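EAL domain protein (PDB 6IJ2) degrades the cyclic dinucleotides c-di-GMP and cGAMP as a calcium-binding phosphodiesterase of the EAL family, here with the linear product 5'-pGpG bound. Local coordinates at residues 23-28 and 49-54; 133-138 and 166-171. The protein carries 1 engineered substitution. All blocks are in the same frame, centred on the assembly; numbering follows the deposited sequence.

Contact 1: residues 23-28 and 49-54. With nucleotides of chain B.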
loop_
_atom_site.group_PDB
_atom_site.type_symbol
_atom_site.label_atom_id
_atom_site.label_comp_id
_atom_site.label_asym_id
_atom_site.label_seq_id
_atom_site.Cartn_x
_atom_site.Cartn_y
_atom_site.Cartn_z
ATOM N N ASP A 23 23.483 23.119 -10.429
ATOM C CA ASP A 23 24.877 23.166 -10.000
ATOM C C ASP A 23 25.569 21.814 -10.101
ATOM O O ASP A 23 26.738 21.699 -9.712
ATOM C CB ASP A 23 24.979 23.676 -8.561
ATOM C CG ASP A 23 24.768 22.575 -7.542
ATOM O OD1 ASP A 23 23.691 21.943 -7.559
ATOM O OD2 ASP A 23 25.690 22.329 -6.736
ATOM N N PHE A 24 24.873 20.795 -10.595
ATOM C CA PHE A 24 25.447 19.482 -10.822
ATOM C C PHE A 24 24.955 18.976 -12.169
ATOM O O PHE A 24 23.939 19.440 -12.690
ATOM C CB PHE A 24 25.067 18.493 -9.710
ATOM C CG PHE A 24 23.581 18.300 -9.554
ATOM C CD1 PHE A 24 22.839 19.146 -8.745
ATOM C CD2 PHE A 24 22.929 17.277 -10.217
ATOM C CE1 PHE A 24 21.472 18.974 -8.604
ATOM C CE2 PHE A 24 21.558 17.099 -10.078
ATOM C CZ PHE A 24 20.833 17.950 -9.270
ATOM N N ASP A 25 25.679 18.037 -12.732
ATOM C CA ASP A 25 25.309 17.384 -13.984
ATOM C C ASP A 25 25.204 15.872 -13.709
ATOM O O ASP A 25 25.653 15.401 -12.698
ATOM C CB ASP A 25 26.291 17.676 -15.111
ATOM C CG ASP A 25 25.638 17.612 -16.482
ATOM O OD1 ASP A 25 24.417 17.529 -16.573
ATOM O OD2 ASP A 25 26.340 17.663 -17.485
ATOM N N PHE A 26 24.657 15.122 -14.653
ATOM C CA PHE A 26 24.404 13.693 -14.501
ATOM C C PHE A 26 24.019 13.153 -15.871
ATOM O O PHE A 26 23.876 13.908 -16.835
ATOM C CB PHE A 26 23.298 13.420 -13.474
ATOM C CG PHE A 26 21.998 14.081 -13.816
ATOM C CD1 PHE A 26 21.775 15.410 -13.490
ATOM C CD2 PHE A 26 21.006 13.382 -14.478
ATOM C CE1 PHE A 26 20.587 16.027 -13.824
ATOM C CE2 PHE A 26 19.812 13.993 -14.804
ATOM C CZ PHE A 26 19.606 15.318 -14.482
ATOM N N THR A 27 23.852 11.839 -15.947
ATOM C CA THR A 27 23.429 11.215 -17.196
ATOM C C THR A 27 22.540 10.030 -16.835
ATOM O O THR A 27 22.039 9.945 -15.711
ATOM C CB THR A 27 24.653 10.850 -18.062
ATOM O OG1 THR A 27 24.222 10.396 -19.350
ATOM C CG2 THR A 27 25.494 9.773 -17.403
ATOM N N MET A 28 22.347 9.116 -17.784
ATOM C CA MET A 28 21.400 8.025 -17.623
ATOM C C MET A 28 22.057 6.677 -17.864
ATOM O O MET A 28 22.961 6.539 -18.692
ATOM C CB MET A 28 20.208 8.160 -18.573
ATOM C CG MET A 28 19.295 9.322 -18.285
ATOM S SD MET A 28 18.341 9.092 -16.762
ATOM C CE MET A 28 18.033 10.818 -16.411
ATOM N N ARG A 49 22.250 8.581 -13.198
ATOM C CA ARG A 49 23.600 8.233 -12.781
ATOM C C ARG A 49 24.451 9.489 -12.820
ATOM O O ARG A 49 24.163 10.422 -13.572
ATOM C CB ARG A 49 24.251 7.179 -13.696
ATOM C CG ARG A 49 23.599 5.806 -13.673
ATOM C CD ARG A 49 23.749 5.152 -12.305
ATOM N NE ARG A 49 23.176 3.812 -12.296
ATOM C CZ ARG A 49 21.919 3.551 -11.956
ATOM N NH1 ARG A 49 21.457 2.305 -11.976
ATOM N NH2 ARG A 49 21.118 4.541 -11.605
ATOM N N GLY A 50 25.502 9.504 -12.010
ATOM C CA GLY A 50 26.481 10.566 -12.105
ATOM C C GLY A 50 27.261 10.477 -13.405
ATOM O O GLY A 50 27.192 9.493 -14.145
ATOM N N LEU A 51 28.033 11.532 -13.685
ATOM C CA LEU A 51 28.810 11.564 -14.922
ATOM C C LEU A 51 29.889 10.486 -14.945
ATOM O O LEU A 51 30.319 10.064 -16.025
ATOM C CB LEU A 51 29.441 12.949 -15.118
ATOM C CG LEU A 51 28.454 14.066 -15.470
ATOM C CD1 LEU A 51 29.189 15.371 -15.735
ATOM C CD2 LEU A 51 27.569 13.672 -16.655
ATOM N N ASN A 52 30.347 10.041 -13.775
ATOM C CA ASN A 52 31.303 8.947 -13.652
ATOM C C ASN A 52 30.645 7.676 -13.118
ATOM O O ASN A 52 31.268 6.908 -12.382
ATOM C CB ASN A 52 32.470 9.360 -12.757
ATOM C CG ASN A 52 33.300 10.479 -13.359
ATOM O OD1 ASN A 52 34.367 10.236 -13.916
ATOM N ND2 ASN A 52 32.809 11.711 -13.253
ATOM N N ASN A 53 29.375 7.461 -13.476
ATOM C CA ASN A 53 28.582 6.307 -13.050
ATOM C C ASN A 53 28.352 6.289 -11.539
ATOM O O ASN A 53 28.172 5.225 -10.945
ATOM C CB ASN A 53 29.213 4.986 -13.513
ATOM C CG ASN A 53 28.212 3.843 -13.562
ATOM O OD1 ASN A 53 27.005 4.063 -13.685
ATOM N ND2 ASN A 53 28.709 2.614 -13.461
ATOM N N GLU A 54 28.345 7.458 -10.899
ATOM C CA GLU A 54 27.914 7.515 -9.510
ATOM C C GLU A 54 26.458 7.066 -9.397
ATOM O O GLU A 54 25.688 7.117 -10.359
ATOM C CB GLU A 54 28.079 8.925 -8.942
ATOM C CG GLU A 54 29.524 9.406 -8.816
ATOM C CD GLU A 54 30.010 10.168 -10.036
ATOM O OE1 GLU A 54 29.452 9.965 -11.134
ATOM O OE2 GLU A 54 30.953 10.973 -9.897
ATOM P P G B 2 18.869 2.753 -9.005
ATOM O OP1 G B 2 19.079 2.848 -10.408
ATOM O OP2 G B 2 19.969 2.903 -8.111
ATOM O "O5'" G B 2 17.756 3.775 -8.555
ATOM C "C5'" G B 2 17.552 4.111 -7.189
ATOM C "C4'" G B 2 16.302 4.935 -7.052
ATOM O "O4'" G B 2 16.429 6.126 -7.853
ATOM C "C3'" G B 2 15.011 4.256 -7.509
ATOM O "O3'" G B 2 13.941 4.488 -6.612
ATOM C "C2'" G B 2 14.688 4.962 -8.816
ATOM O "O2'" G B 2 13.329 5.041 -9.151
ATOM C "C1'" G B 2 15.241 6.354 -8.544
ATOM N N9 G B 2 15.558 7.024 -9.790
ATOM C C8 G B 2 16.472 6.631 -10.731
ATOM N N7 G B 2 16.487 7.398 -11.783
ATOM C C5 G B 2 15.505 8.338 -11.531
ATOM C C6 G B 2 15.058 9.428 -12.312
ATOM O O6 G B 2 15.436 9.779 -13.423
ATOM N N1 G B 2 14.051 10.135 -11.675
ATOM C C2 G B 2 13.531 9.824 -10.449
ATOM N N2 G B 2 12.556 10.619 -10.008
ATOM N N3 G B 2 13.948 8.821 -9.704
ATOM C C4 G B 2 14.928 8.123 -10.301
HETATM O O HOH W 1 27.923 13.729 -11.854
#

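Contact 2: residues 133-138 and 166-171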
loop_
_atom_site.group_PDB
_atom_site.type_symbol
_atom_site.label_atom_id
_atom_site.label_comp_id
_atom_site.label_asym_id
_atom_site.label_seq_id
_atom_site.Cartn_x
_atom_site.Cartn_y
_atom_site.Cartn_z
ATOM N N GLU A 133 3.845 10.941 -0.913
ATOM C CA GLU A 133 3.439 10.669 0.459
ATOM C C GLU A 133 2.115 9.915 0.412
ATOM O O GLU A 133 1.642 9.524 -0.662
ATOM C CB GLU A 133 3.347 11.965 1.277
ATOM C CG GLU A 133 2.095 12.786 1.020
ATOM C CD GLU A 133 2.360 14.014 0.176
ATOM O OE1 GLU A 133 3.077 14.919 0.651
ATOM O OE2 GLU A 133 1.857 14.067 -0.966
ATOM N N ARG A 134 1.522 9.699 1.586
ATOM C CA ARG A 134 0.226 9.038 1.666
ATOM C C ARG A 134 -0.808 9.789 0.838
ATOM O O ARG A 134 -0.928 11.015 0.927
ATOM C CB ARG A 134 -0.235 8.946 3.122
ATOM C CG ARG A 134 0.718 8.202 4.031
ATOM C CD ARG A 134 0.446 8.535 5.501
ATOM N NE ARG A 134 -0.758 7.892 6.018
ATOM C CZ ARG A 134 -1.237 8.086 7.245
ATOM N NH1 ARG A 134 -0.617 8.915 8.075
ATOM N NH2 ARG A 134 -2.337 7.457 7.640
ATOM N N VAL A 135 -1.562 9.039 0.039
ATOM C CA VAL A 135 -2.538 9.597 -0.887
ATOM C C VAL A 135 -3.884 9.634 -0.169
ATOM O O VAL A 135 -4.619 8.645 -0.142
ATOM C CB VAL A 135 -2.610 8.785 -2.183
ATOM C CG1 VAL A 135 -3.561 9.440 -3.169
ATOM C CG2 VAL A 135 -1.218 8.629 -2.783
ATOM N N GLU A 136 -4.206 10.783 0.422
ATOM C CA GLU A 136 -5.541 10.964 0.980
ATOM C C GLU A 136 -6.522 11.394 -0.105
ATOM O O GLU A 136 -7.615 10.827 -0.224
ATOM C CB GLU A 136 -5.506 11.982 2.122
ATOM C CG GLU A 136 -4.648 11.556 3.308
ATOM C CD GLU A 136 -4.632 12.580 4.436
ATOM O OE1 GLU A 136 -5.181 13.690 4.255
ATOM O OE2 GLU A 136 -4.067 12.271 5.507
ATOM N N ASP A 137 -6.146 12.390 -0.905
ATOM C CA ASP A 137 -6.934 12.828 -2.057
ATOM C C ASP A 137 -6.260 12.276 -3.310
ATOM O O ASP A 137 -5.236 12.794 -3.761
ATOM C CB ASP A 137 -7.050 14.349 -2.099
ATOM C CG ASP A 137 -7.999 14.834 -3.181
ATOM O OD1 ASP A 137 -8.531 13.992 -3.932
ATOM O OD2 ASP A 137 -8.219 16.060 -3.279
ATOM N N VAL A 138 -6.844 11.216 -3.872
ATOM C CA VAL A 138 -6.286 10.573 -5.053
ATOM C C VAL A 138 -6.433 11.416 -6.310
ATOM O O VAL A 138 -5.794 11.112 -7.322
ATOM C CB VAL A 138 -6.954 9.193 -5.236
ATOM C CG1 VAL A 138 -8.339 9.345 -5.859
ATOM C CG2 VAL A 138 -6.066 8.248 -6.036
ATOM N N GLY A 166 -0.713 0.702 -3.296
ATOM C CA GLY A 166 -1.040 0.685 -4.711
ATOM C C GLY A 166 -2.499 0.384 -4.975
ATOM O O GLY A 166 -3.060 0.852 -5.968
ATOM N N LEU A 167 -3.145 -0.393 -4.092
ATOM C CA LEU A 167 -4.574 -0.631 -4.281
ATOM C C LEU A 167 -5.363 0.654 -4.121
ATOM O O LEU A 167 -6.389 0.836 -4.786
ATOM C CB LEU A 167 -5.084 -1.703 -3.309
ATOM C CG LEU A 167 -4.626 -3.120 -3.680
ATOM C CD1 LEU A 167 -5.154 -4.137 -2.660
ATOM C CD2 LEU A 167 -5.054 -3.498 -5.113
ATOM N N ASN A 168 -4.895 1.553 -3.253
ATOM C CA ASN A 168 -5.518 2.862 -3.100
ATOM C C ASN A 168 -5.559 3.602 -4.435
ATOM O O ASN A 168 -6.528 4.304 -4.746
ATOM C CB ASN A 168 -4.736 3.657 -2.054
ATOM C CG ASN A 168 -5.407 4.954 -1.656
ATOM O OD1 ASN A 168 -6.628 5.086 -1.699
ATOM N ND2 ASN A 168 -4.599 5.923 -1.247
ATOM N N LEU A 169 -4.513 3.458 -5.233
ATOM C CA LEU A 169 -4.488 4.117 -6.536
ATOM C C LEU A 169 -5.414 3.415 -7.521
ATOM O O LEU A 169 -6.280 4.052 -8.137
ATOM C CB LEU A 169 -3.059 4.146 -7.056
ATOM C CG LEU A 169 -2.079 4.918 -6.167
ATOM C CD1 LEU A 169 -0.689 4.937 -6.785
ATOM C CD2 LEU A 169 -2.582 6.333 -5.946
ATOM N N LEU A 170 -5.259 2.092 -7.659
ATOM C CA LEU A 170 -5.993 1.320 -8.664
ATOM C C LEU A 170 -7.500 1.411 -8.497
ATOM O O LEU A 170 -8.230 1.175 -9.467
ATOM C CB LEU A 170 -5.590 -0.150 -8.601
ATOM C CG LEU A 170 -4.173 -0.449 -9.043
ATOM C CD1 LEU A 170 -3.906 -1.933 -8.932
ATOM C CD2 LEU A 170 -4.042 0.015 -10.473
ATOM N N ALA A 171 -7.982 1.711 -7.289
ATOM C CA ALA A 171 -9.421 1.833 -7.073
ATOM C C ALA A 171 -10.008 3.004 -7.847
ATOM O O ALA A 171 -11.182 2.966 -8.234
ATOM C CB ALA A 171 -9.728 1.977 -5.576
HETATM O O HOH W 2 -1.289 6.063 -0.259
#

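Contact 1: residues 23-28 and 49-54
Thr27 and Arg49 form an antiparallel hydrogen-bonded pair. Thr27 N gives a nearly straight bond to Arg49 O (2.8 Å, 172° at the hydrogen), and Arg49 N returns one to Thr27 O at 2.9 Å. From this pair the Arg49 side chain departs towards the substrate pocket. Its chain bends at chi2 (-65°), which carries the guanidinium to the phosphate of G2 of chain B, where NH1 and NH2 share one oxygen, each 2.9 Å from OP1, near the guanidinium plane. A long, cationic side chain suits this place, since it spans from the strand end to the phosphate. The pairing joins the start of strand 27-35 to the end of strand 41-49 in the antiparallel hairpin that opens the EAL-type TIM barrel, where the chain enters a type I turn from Gly50 to Asn53. Just after the turn, Glu54 OE1 accepts the Asn52 N-H on its syn side. A water bridges the turn to the incoming chain, accepting from Leu51 N and donating to Asp25 O. Beside it Leu51 folds back as an apolar cover: CD2 lies 3.7 Å from Phe26 C, and CD1 meets Asp25 CB at 3.8 Å. The Asp25 carboxylate is held by a salt bridge to Lys78, which also makes a cation-pi contact with the ring of Phe26. Thr27 CG2 rests 3.7 Å from Gly50 O, while its hydroxyl bonds to Glu245.

Contact 2: residues 133-138 and 166-171
Val135, Val138, Asn168 and Leu169 make a small, partly buried contact between a loop and a short helix, on the outer side of the barrel's ring of strands. The loop 133-138 follows strand 125-129 and leads into helix 139-151; the facing helix, 166-170, comes after strand 154-160. One direct hydrogen bond crosses between them. Asn168 ND2 donates to Val135 O at 2.9 Å, lying in the carbonyl plane on a lone pair, and the acceptor in turn sits almost exactly in the plane of the Asn168 amide; the angle at the hydrogen is 147°. Asn168 extends its amide towards the loop with CG anti to the backbone N (chi1 -171°), and the same ND2 passes 3.6 Å from Val135 CB. A water accepts Val135 N at 3.0 Å and makes a weak further link to Asn168 ND2. Next to the polar part is an apolar one. Leu169 CD2 touches a methyl of each valine, 4.1 Å from Val135 CG2 and 4.0 Å from Val138 CG2, its side chain crossing that of Val135 at about a right angle. Leu169 also packs on Ile157 of strand 154-160, and the second subunit reaches the helix, its Gly161 touching Asn168. Asparagine suits the helix face because its short amide can supply an N-H to a loop carbonyl, while the branched methyls of leucine and valine fit together without demanding direction; the chemistry implies a seam oriented by one amide bond, coplanar with its acceptor though somewhat bent at the hydrogen, and filled by modest apolar contact.

The two contacts lie far apart, with centres about 32 Å from each other and nearest atoms about 20 Å, and they share no helix or strand. Contact 1 is mostly buried, though Asp25 and Leu51 at its outer side are exposed; contact 2 is partly buried and covers less area. Their chemistry follows their place: 23-28 and 49-54 pair through backbone groups where a strand begins and another ends, and send a charged side chain to the bound nucleotide, whereas 133-138 and 166-171 join a loop to a helix through a neutral side-chain amide and aliphatic packing. The second subunit touches contact 2 but leaves contact 1 untouched.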